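PDB 6RJ1: Mgp-operon protein 3, which is an extracellular membrane adhesin of Mycoplasma pneumoniae, also called P40/P90, that probably takes part in sugar-dependent attachment to host cells. Local coordinates for residues L36-D44 against V54-V62; F84-L93 against S106-Y114. One frame throughout, in Å; residues are numbered along the deposited sequence.

Contact 1: L36-D44 against V54-V62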
loop_
_atom_site.group_PDB
_atom_site.type_symbol
_atom_site.label_atom_id
_atom_site.label_comp_id
_atom_site.label_asym_id
_atom_site.label_seq_id
_atom_site.Cartn_x
_atom_site.Cartn_y
_atom_site.Cartn_z
ATOM N N LEU A 36 11.833 -28.009 4.754
ATOM C CA LEU A 36 12.236 -26.686 5.213
ATOM C C LEU A 36 12.328 -26.601 6.728
ATOM O O LEU A 36 11.687 -27.376 7.442
ATOM C CB LEU A 36 11.296 -25.602 4.661
ATOM C CG LEU A 36 11.409 -25.309 3.163
ATOM C CD1 LEU A 36 10.268 -24.474 2.704
ATOM C CD2 LEU A 36 12.714 -24.609 2.815
ATOM N N HIS A 37 13.155 -25.661 7.202
ATOM C CA HIS A 37 13.407 -25.369 8.604
ATOM C C HIS A 37 12.095 -24.980 9.341
ATOM O O HIS A 37 11.255 -24.282 8.751
ATOM C CB HIS A 37 14.444 -24.228 8.701
ATOM C CG HIS A 37 14.927 -23.975 10.095
ATOM N ND1 HIS A 37 14.253 -23.116 10.949
ATOM C CD2 HIS A 37 15.956 -24.538 10.769
ATOM C CE1 HIS A 37 14.913 -23.157 12.095
ATOM N NE2 HIS A 37 15.947 -23.993 12.033
ATOM N N PRO A 38 11.928 -25.395 10.632
ATOM C CA PRO A 38 10.703 -25.046 11.383
ATOM C C PRO A 38 10.319 -23.568 11.452
ATOM O O PRO A 38 9.146 -23.281 11.684
ATOM C CB PRO A 38 10.985 -25.590 12.785
ATOM C CG PRO A 38 11.963 -26.665 12.584
ATOM C CD PRO A 38 12.824 -26.241 11.448
ATOM N N SER A 39 11.274 -22.637 11.253
ATOM C CA SER A 39 11.006 -21.185 11.277
ATOM C C SER A 39 10.158 -20.702 10.093
ATOM O O SER A 39 9.629 -19.581 10.136
ATOM C CB SER A 39 12.301 -20.386 11.340
ATOM O OG SER A 39 13.092 -20.599 10.183
ATOM N N TYR A 40 10.049 -21.529 9.033
ATOM C CA TYR A 40 9.246 -21.192 7.869
ATOM C C TYR A 40 7.773 -21.191 8.202
ATOM O O TYR A 40 7.303 -22.003 8.999
ATOM C CB TYR A 40 9.561 -22.076 6.667
ATOM C CG TYR A 40 10.809 -21.650 5.928
ATOM C CD1 TYR A 40 10.771 -20.619 4.992
ATOM C CD2 TYR A 40 12.026 -22.284 6.153
ATOM C CE1 TYR A 40 11.918 -20.221 4.310
ATOM C CE2 TYR A 40 13.177 -21.903 5.471
ATOM C CZ TYR A 40 13.118 -20.870 4.550
ATOM O OH TYR A 40 14.248 -20.512 3.859
ATOM N N GLU A 41 7.062 -20.230 7.624
ATOM C CA GLU A 41 5.654 -19.967 7.852
ATOM C C GLU A 41 4.955 -19.790 6.496
ATOM O O GLU A 41 5.452 -19.055 5.637
ATOM C CB GLU A 41 5.546 -18.704 8.735
ATOM C CG GLU A 41 4.146 -18.166 8.991
ATOM C CD GLU A 41 4.043 -16.645 9.048
ATOM O OE1 GLU A 41 3.587 -16.132 10.095
ATOM O OE2 GLU A 41 4.412 -15.966 8.057
ATOM N N LEU A 42 3.816 -20.497 6.300
ATOM C CA LEU A 42 3.021 -20.408 5.078
ATOM C C LEU A 42 2.262 -19.076 5.086
ATOM O O LEU A 42 1.510 -18.808 6.024
ATOM C CB LEU A 42 2.094 -21.627 4.943
ATOM C CG LEU A 42 0.999 -21.559 3.875
ATOM C CD1 LEU A 42 1.572 -21.545 2.476
ATOM C CD2 LEU A 42 0.017 -22.700 4.035
ATOM N N VAL A 43 2.517 -18.226 4.066
ATOM C CA VAL A 43 1.972 -16.860 3.918
ATOM C C VAL A 43 0.800 -16.809 2.950
ATOM O O VAL A 43 -0.159 -16.082 3.197
ATOM C CB VAL A 43 3.054 -15.829 3.490
ATOM C CG1 VAL A 43 2.641 -14.413 3.861
ATOM C CG2 VAL A 43 4.406 -16.153 4.093
ATOM N N ASP A 44 0.901 -17.521 1.825
ATOM C CA ASP A 44 -0.130 -17.559 0.783
ATOM C C ASP A 44 0.002 -18.854 0.021
ATOM O O ASP A 44 1.071 -19.458 0.017
ATOM C CB ASP A 44 0.007 -16.345 -0.179
ATOM C CG ASP A 44 -1.191 -16.066 -1.082
ATOM O OD1 ASP A 44 -2.230 -16.766 -0.940
ATOM O OD2 ASP A 44 -1.098 -15.139 -1.923
ATOM N N VAL A 54 0.444 -24.353 -5.431
ATOM C CA VAL A 54 1.552 -23.417 -5.279
ATOM C C VAL A 54 1.462 -22.774 -3.891
ATOM O O VAL A 54 0.383 -22.335 -3.500
ATOM C CB VAL A 54 1.535 -22.363 -6.423
ATOM C CG1 VAL A 54 2.697 -21.388 -6.302
ATOM C CG2 VAL A 54 1.540 -23.038 -7.794
ATOM N N ALA A 55 2.580 -22.739 -3.144
ATOM C CA ALA A 55 2.628 -22.142 -1.802
ATOM C C ALA A 55 3.759 -21.109 -1.682
ATOM O O ALA A 55 4.707 -21.147 -2.460
ATOM C CB ALA A 55 2.780 -23.230 -0.743
ATOM N N LEU A 56 3.636 -20.174 -0.728
ATOM C CA LEU A 56 4.613 -19.126 -0.443
ATOM C C LEU A 56 4.986 -19.207 1.035
ATOM O O LEU A 56 4.115 -19.128 1.909
ATOM C CB LEU A 56 4.035 -17.739 -0.784
ATOM C CG LEU A 56 4.940 -16.515 -0.578
ATOM C CD1 LEU A 56 6.224 -16.625 -1.392
ATOM C CD2 LEU A 56 4.207 -15.241 -0.926
ATOM N N VAL A 57 6.274 -19.380 1.309
ATOM C CA VAL A 57 6.777 -19.508 2.679
ATOM C C VAL A 57 7.933 -18.542 2.965
ATOM O O VAL A 57 8.775 -18.309 2.094
ATOM C CB VAL A 57 7.160 -20.980 3.050
ATOM C CG1 VAL A 57 5.931 -21.884 3.152
ATOM C CG2 VAL A 57 8.194 -21.557 2.087
ATOM N N ARG A 58 7.995 -18.036 4.201
ATOM C CA ARG A 58 9.049 -17.136 4.657
ATOM C C ARG A 58 9.495 -17.495 6.070
ATOM O O ARG A 58 8.741 -18.122 6.798
ATOM C CB ARG A 58 8.602 -15.658 4.551
ATOM C CG ARG A 58 7.540 -15.235 5.543
ATOM C CD ARG A 58 7.006 -13.856 5.239
ATOM N NE ARG A 58 5.862 -13.538 6.097
ATOM C CZ ARG A 58 5.157 -12.419 6.026
ATOM N NH1 ARG A 58 5.466 -11.487 5.132
ATOM N NH2 ARG A 58 4.138 -12.219 6.849
ATOM N N SER A 59 10.709 -17.099 6.459
ATOM C CA SER A 59 11.241 -17.383 7.790
ATOM C C SER A 59 11.608 -16.099 8.507
ATOM O O SER A 59 12.171 -15.193 7.887
ATOM C CB SER A 59 12.452 -18.308 7.700
ATOM O OG SER A 59 13.263 -18.257 8.861
ATOM N N ALA A 60 11.316 -16.035 9.826
ATOM C CA ALA A 60 11.636 -14.890 10.690
ATOM C C ALA A 60 13.152 -14.835 10.983
ATOM O O ALA A 60 13.631 -13.926 11.670
ATOM C CB ALA A 60 10.849 -14.986 11.985
ATOM N N LEU A 61 13.899 -15.813 10.463
ATOM C CA LEU A 61 15.338 -15.880 10.640
ATOM C C LEU A 61 16.089 -15.278 9.464
ATOM O O LEU A 61 17.319 -15.244 9.499
ATOM C CB LEU A 61 15.802 -17.320 10.911
ATOM C CG LEU A 61 15.488 -17.887 12.293
ATOM C CD1 LEU A 61 15.723 -19.374 12.315
ATOM C CD2 LEU A 61 16.305 -17.214 13.382
ATOM N N VAL A 62 15.367 -14.795 8.429
ATOM C CA VAL A 62 15.981 -14.170 7.258
ATOM C C VAL A 62 16.680 -12.862 7.676
ATOM O O VAL A 62 16.116 -12.096 8.455
ATOM C CB VAL A 62 14.985 -13.996 6.071
ATOM C CG1 VAL A 62 13.961 -12.885 6.317
ATOM C CG2 VAL A 62 15.723 -13.778 4.757
#

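Contact 2: F84-L93 against S106-Y114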
loop_
_atom_site.group_PDB
_atom_site.type_symbol
_atom_site.label_atom_id
_atom_site.label_comp_id
_atom_site.label_asym_id
_atom_site.label_seq_id
_atom_site.Cartn_x
_atom_site.Cartn_y
_atom_site.Cartn_z
ATOM N N PHE A 84 22.150 -11.694 1.531
ATOM C CA PHE A 84 21.636 -12.285 2.752
ATOM C C PHE A 84 22.783 -12.404 3.760
ATOM O O PHE A 84 23.874 -12.856 3.402
ATOM C CB PHE A 84 20.986 -13.650 2.483
ATOM C CG PHE A 84 19.703 -13.637 1.679
ATOM C CD1 PHE A 84 18.521 -13.137 2.224
ATOM C CD2 PHE A 84 19.661 -14.177 0.400
ATOM C CE1 PHE A 84 17.337 -13.137 1.486
ATOM C CE2 PHE A 84 18.468 -14.186 -0.334
ATOM C CZ PHE A 84 17.317 -13.659 0.211
ATOM N N ASP A 85 22.546 -11.948 5.002
ATOM C CA ASP A 85 23.511 -11.995 6.095
ATOM C C ASP A 85 23.383 -13.318 6.861
ATOM O O ASP A 85 22.710 -13.383 7.896
ATOM C CB ASP A 85 23.355 -10.778 7.029
ATOM C CG ASP A 85 24.635 -10.408 7.763
ATOM O OD1 ASP A 85 25.127 -11.237 8.570
ATOM O OD2 ASP A 85 25.162 -9.305 7.509
ATOM N N THR A 86 24.041 -14.368 6.334
ATOM C CA THR A 86 24.085 -15.733 6.872
ATOM C C THR A 86 24.595 -15.760 8.330
ATOM O O THR A 86 24.071 -16.529 9.142
ATOM C CB THR A 86 24.886 -16.629 5.902
ATOM O OG1 THR A 86 24.143 -16.743 4.686
ATOM C CG2 THR A 86 25.163 -18.032 6.452
ATOM N N GLN A 87 25.581 -14.899 8.653
ATOM C CA GLN A 87 26.170 -14.760 9.985
ATOM C C GLN A 87 25.154 -14.257 11.019
ATOM O O GLN A 87 25.114 -14.784 12.134
ATOM C CB GLN A 87 27.409 -13.854 9.939
ATOM C CG GLN A 87 28.629 -14.526 9.310
ATOM C CD GLN A 87 29.831 -13.613 9.218
ATOM O OE1 GLN A 87 29.746 -12.459 8.767
ATOM N NE2 GLN A 87 30.989 -14.121 9.625
ATOM N N GLU A 88 24.326 -13.256 10.642
ATOM C CA GLU A 88 23.278 -12.691 11.494
ATOM C C GLU A 88 22.129 -13.689 11.665
ATOM O O GLU A 88 21.550 -13.764 12.746
ATOM C CB GLU A 88 22.747 -11.370 10.912
ATOM C CG GLU A 88 23.120 -10.128 11.707
ATOM C CD GLU A 88 22.424 -9.938 13.039
ATOM O OE1 GLU A 88 21.174 -10.005 13.079
ATOM O OE2 GLU A 88 23.132 -9.702 14.044
ATOM N N SER A 89 21.801 -14.444 10.595
ATOM C CA SER A 89 20.744 -15.458 10.585
ATOM C C SER A 89 21.083 -16.591 11.555
ATOM O O SER A 89 20.198 -17.095 12.245
ATOM C CB SER A 89 20.545 -16.003 9.175
ATOM O OG SER A 89 19.790 -15.107 8.379
ATOM N N GLN A 90 22.373 -16.968 11.624
ATOM C CA GLN A 90 22.876 -17.988 12.537
ATOM C C GLN A 90 22.865 -17.409 13.949
ATOM O O GLN A 90 22.529 -18.122 14.894
ATOM C CB GLN A 90 24.293 -18.428 12.138
ATOM C CG GLN A 90 24.734 -19.766 12.760
ATOM C CD GLN A 90 24.178 -20.982 12.048
ATOM O OE1 GLN A 90 23.260 -21.652 12.534
ATOM N NE2 GLN A 90 24.730 -21.303 10.886
ATOM N N LYS A 91 23.195 -16.105 14.081
ATOM C CA LYS A 91 23.219 -15.382 15.356
ATOM C C LYS A 91 21.811 -15.351 15.962
ATOM O O LYS A 91 21.649 -15.616 17.155
ATOM C CB LYS A 91 23.772 -13.958 15.156
ATOM C CG LYS A 91 24.221 -13.266 16.439
ATOM C CD LYS A 91 24.621 -11.820 16.182
ATOM C CE LYS A 91 24.896 -11.062 17.457
ATOM N NZ LYS A 91 25.175 -9.627 17.189
ATOM N N ALA A 92 20.800 -15.077 15.116
ATOM C CA ALA A 92 19.389 -15.013 15.484
ATOM C C ALA A 92 18.830 -16.384 15.861
ATOM O O ALA A 92 17.924 -16.447 16.696
ATOM C CB ALA A 92 18.580 -14.405 14.352
ATOM N N LEU A 93 19.374 -17.474 15.267
ATOM C CA LEU A 93 18.973 -18.860 15.540
ATOM C C LEU A 93 19.242 -19.199 17.006
ATOM O O LEU A 93 18.389 -19.809 17.659
ATOM C CB LEU A 93 19.726 -19.849 14.624
ATOM C CG LEU A 93 18.893 -20.903 13.873
ATOM C CD1 LEU A 93 19.756 -21.677 12.902
ATOM C CD2 LEU A 93 18.223 -21.890 14.821
ATOM N N SER A 106 20.920 -28.504 10.819
ATOM C CA SER A 106 22.205 -27.935 11.237
ATOM C C SER A 106 23.035 -27.338 10.069
ATOM O O SER A 106 24.217 -27.017 10.263
ATOM C CB SER A 106 23.025 -28.968 12.012
ATOM O OG SER A 106 22.469 -29.260 13.283
ATOM N N ASN A 107 22.414 -27.169 8.875
ATOM C CA ASN A 107 23.078 -26.650 7.675
ATOM C C ASN A 107 22.978 -25.129 7.516
ATOM O O ASN A 107 21.906 -24.556 7.733
ATOM C CB ASN A 107 22.560 -27.361 6.408
ATOM C CG ASN A 107 23.046 -28.780 6.196
ATOM O OD1 ASN A 107 24.194 -29.144 6.491
ATOM N ND2 ASN A 107 22.179 -29.609 5.640
ATOM N N SER A 108 24.098 -24.485 7.106
ATOM C CA SER A 108 24.187 -23.038 6.848
ATOM C C SER A 108 23.204 -22.647 5.740
ATOM O O SER A 108 23.155 -23.303 4.687
ATOM C CB SER A 108 25.607 -22.633 6.459
ATOM O OG SER A 108 25.673 -21.266 6.074
ATOM N N GLN A 109 22.375 -21.630 6.021
ATOM C CA GLN A 109 21.330 -21.153 5.118
ATOM C C GLN A 109 21.014 -19.693 5.355
ATOM O O GLN A 109 21.178 -19.187 6.470
ATOM C CB GLN A 109 20.049 -22.016 5.236
ATOM C CG GLN A 109 19.515 -22.161 6.660
ATOM C CD GLN A 109 18.460 -23.225 6.824
ATOM O OE1 GLN A 109 17.369 -23.151 6.251
ATOM N NE2 GLN A 109 18.757 -24.229 7.644
ATOM N N ASP A 110 20.541 -19.032 4.295
ATOM C CA ASP A 110 20.135 -17.629 4.267
ATOM C C ASP A 110 18.686 -17.396 4.731
ATOM O O ASP A 110 18.304 -16.245 4.945
ATOM C CB ASP A 110 20.319 -17.071 2.849
ATOM C CG ASP A 110 19.817 -17.954 1.714
ATOM O OD1 ASP A 110 18.722 -18.543 1.856
ATOM O OD2 ASP A 110 20.523 -18.058 0.695
ATOM N N PHE A 111 17.881 -18.485 4.854
ATOM C CA PHE A 111 16.462 -18.489 5.239
ATOM C C PHE A 111 15.601 -17.619 4.304
ATOM O O PHE A 111 14.638 -16.988 4.743
ATOM C CB PHE A 111 16.241 -18.136 6.723
ATOM C CG PHE A 111 17.010 -18.979 7.713
ATOM C CD1 PHE A 111 18.284 -18.615 8.113
ATOM C CD2 PHE A 111 16.437 -20.112 8.284
ATOM C CE1 PHE A 111 18.984 -19.380 9.047
ATOM C CE2 PHE A 111 17.136 -20.870 9.228
ATOM C CZ PHE A 111 18.401 -20.497 9.606
ATOM N N ALA A 112 15.950 -17.610 3.000
ATOM C CA ALA A 112 15.237 -16.875 1.957
ATOM C C ALA A 112 13.824 -17.426 1.790
ATOM O O ALA A 112 13.567 -18.589 2.103
ATOM C CB ALA A 112 15.985 -16.995 0.640
ATOM N N SER A 113 12.913 -16.600 1.282
ATOM C CA SER A 113 11.548 -17.022 1.017
ATOM C C SER A 113 11.487 -17.947 -0.202
ATOM O O SER A 113 12.308 -17.839 -1.118
ATOM C CB SER A 113 10.655 -15.813 0.811
ATOM O OG SER A 113 10.666 -14.995 1.969
ATOM N N TYR A 114 10.530 -18.874 -0.196
ATOM C CA TYR A 114 10.367 -19.819 -1.294
ATOM C C TYR A 114 8.950 -19.894 -1.796
ATOM O O TYR A 114 7.997 -19.685 -1.042
ATOM C CB TYR A 114 10.803 -21.237 -0.875
ATOM C CG TYR A 114 12.296 -21.423 -0.790
ATOM C CD1 TYR A 114 13.042 -21.767 -1.916
ATOM C CD2 TYR A 114 12.968 -21.283 0.421
ATOM C CE1 TYR A 114 14.423 -21.942 -1.843
ATOM C CE2 TYR A 114 14.347 -21.449 0.507
ATOM C CZ TYR A 114 15.074 -21.780 -0.627
ATOM O OH TYR A 114 16.439 -21.937 -0.536
HETATM O O HOH W 1 20.028 -14.337 5.797
#

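Contact 1: L36-D44 against V54-V62
The Tyr40 ring is covered on both faces: Ser59 CB sits over the centre of one, 3.9 Å from the Tyr40 ring centroid in a CH-pi contact, and Leu36 CD2 lies toward the rim of the other. His37 O and Arg58 N meet the ring edge in plane. The Arg58 guanidinium has Val43 CG1 over the centre of one face and Glu41 OE2 at its edge. The His37 ring carries Pro38 CD over the centre of one face and Ser39 CA at its edge, while Leu61 CD1 approaches obliquely. These groups lie on or beside an antiparallel beta hairpin, strands 40-48 and 52-59, with a classic beta bulge, where Val43 and Asp44 both face Leu56. Val43 N gives Leu56 O a nearly straight bond of 2.8 Å, and Asp44 O accepts from Leu56 N at 2.8 Å. Glu41 and Arg58 form a hydrogen-bonded pair whose side chains run alongside each other; their salt bridge, Glu41 OE2 to Arg58 NE, is weak at 3.4 Å, with the carboxylate and guanidinium planes 33° apart, and Arg58 NH1 binds His452 O besides. On the Tyr40 side of the sheet Leu36 CD1 meets Val57 CG2 at 3.6 Å. Ser59 OG, anti to the backbone N (chi1 160°), closes an ST turn by accepting from Leu61 N and shares a 2.7 Å hydrogen bond with Ser39 OG, which in turn bonds to His37 ND1 at 2.9 Å.

Contact 2: F84-L93 against S106-Y114
Ser89 and Leu93, one helical turn apart, border the rim of the Phe111 ring: Ser89 CB lies 3.6 Å from Phe111 CD1, and Leu93 CD1 lies 3.8 Å from Phe111 CZ, both near the ring plane. Gln109 CG covers the centre of one face of the same ring. At the N-terminal end of the helix Phe84 packs obliquely on the loop, with Phe84 CB 3.5 Å from Asp110 CB and Phe84 CZ 3.6 Å from Ala112 CB. Between these two sets of contacts a water donates to Ser89 OG and to Asp110 O, 2.7 Å from each, and so bridges helix and loop through polar atoms. Thr86 CG2 comes against Ser108 OG at the more exposed margin. Two local motifs lie behind these contacts. Asp110 closes an Asx turn, with Ala112 N donating to Asp110 OD1 at 3.1 Å; a first torsion of 45°, with CG between the backbone N and the carbonyl carbon, brings the carboxylate there. Asp85 caps helix 86-93 at its N-cap position, its OD1 accepting from Glu88 N. Farther out, Asp110 OD2 forms a salt bridge with Lys133, Ser89 OG bonds to Leu61 O, Phe84 meets Tyr451 edge-to-face, and Phe111 meets His37 in the same way. The contact is thus helix-on-loop packing beside the sheet: Phe84 ends strand 82-84 and touches Val64 of strand 64-66, while the loop runs into strand 114-121, which lies between strands 52-59 and 125-135.

How the contacts relate
From the N terminus, contact 1 comes first: the turn after strand 40-48 brings 54-62 back along 36-44 and closes a hairpin. The chain then passes through strands 64-66 and 82-84 into helix 86-93, and contact 2 closes the following loop, part of it unmodelled, by laying 106-114 on that helix. The two are in series, neither nested nor crossed, with centres about 13 Å apart. They join directly through two hydrogen bonds, one of them between Tyr40 OH and Ala112 O, and where Val62 CB lies against the backbone O of Phe111. Strand 114-121 then pairs with 52-59, bringing the helix and its loop to the open end of the hairpin, away from its turn, in the mixed sheet.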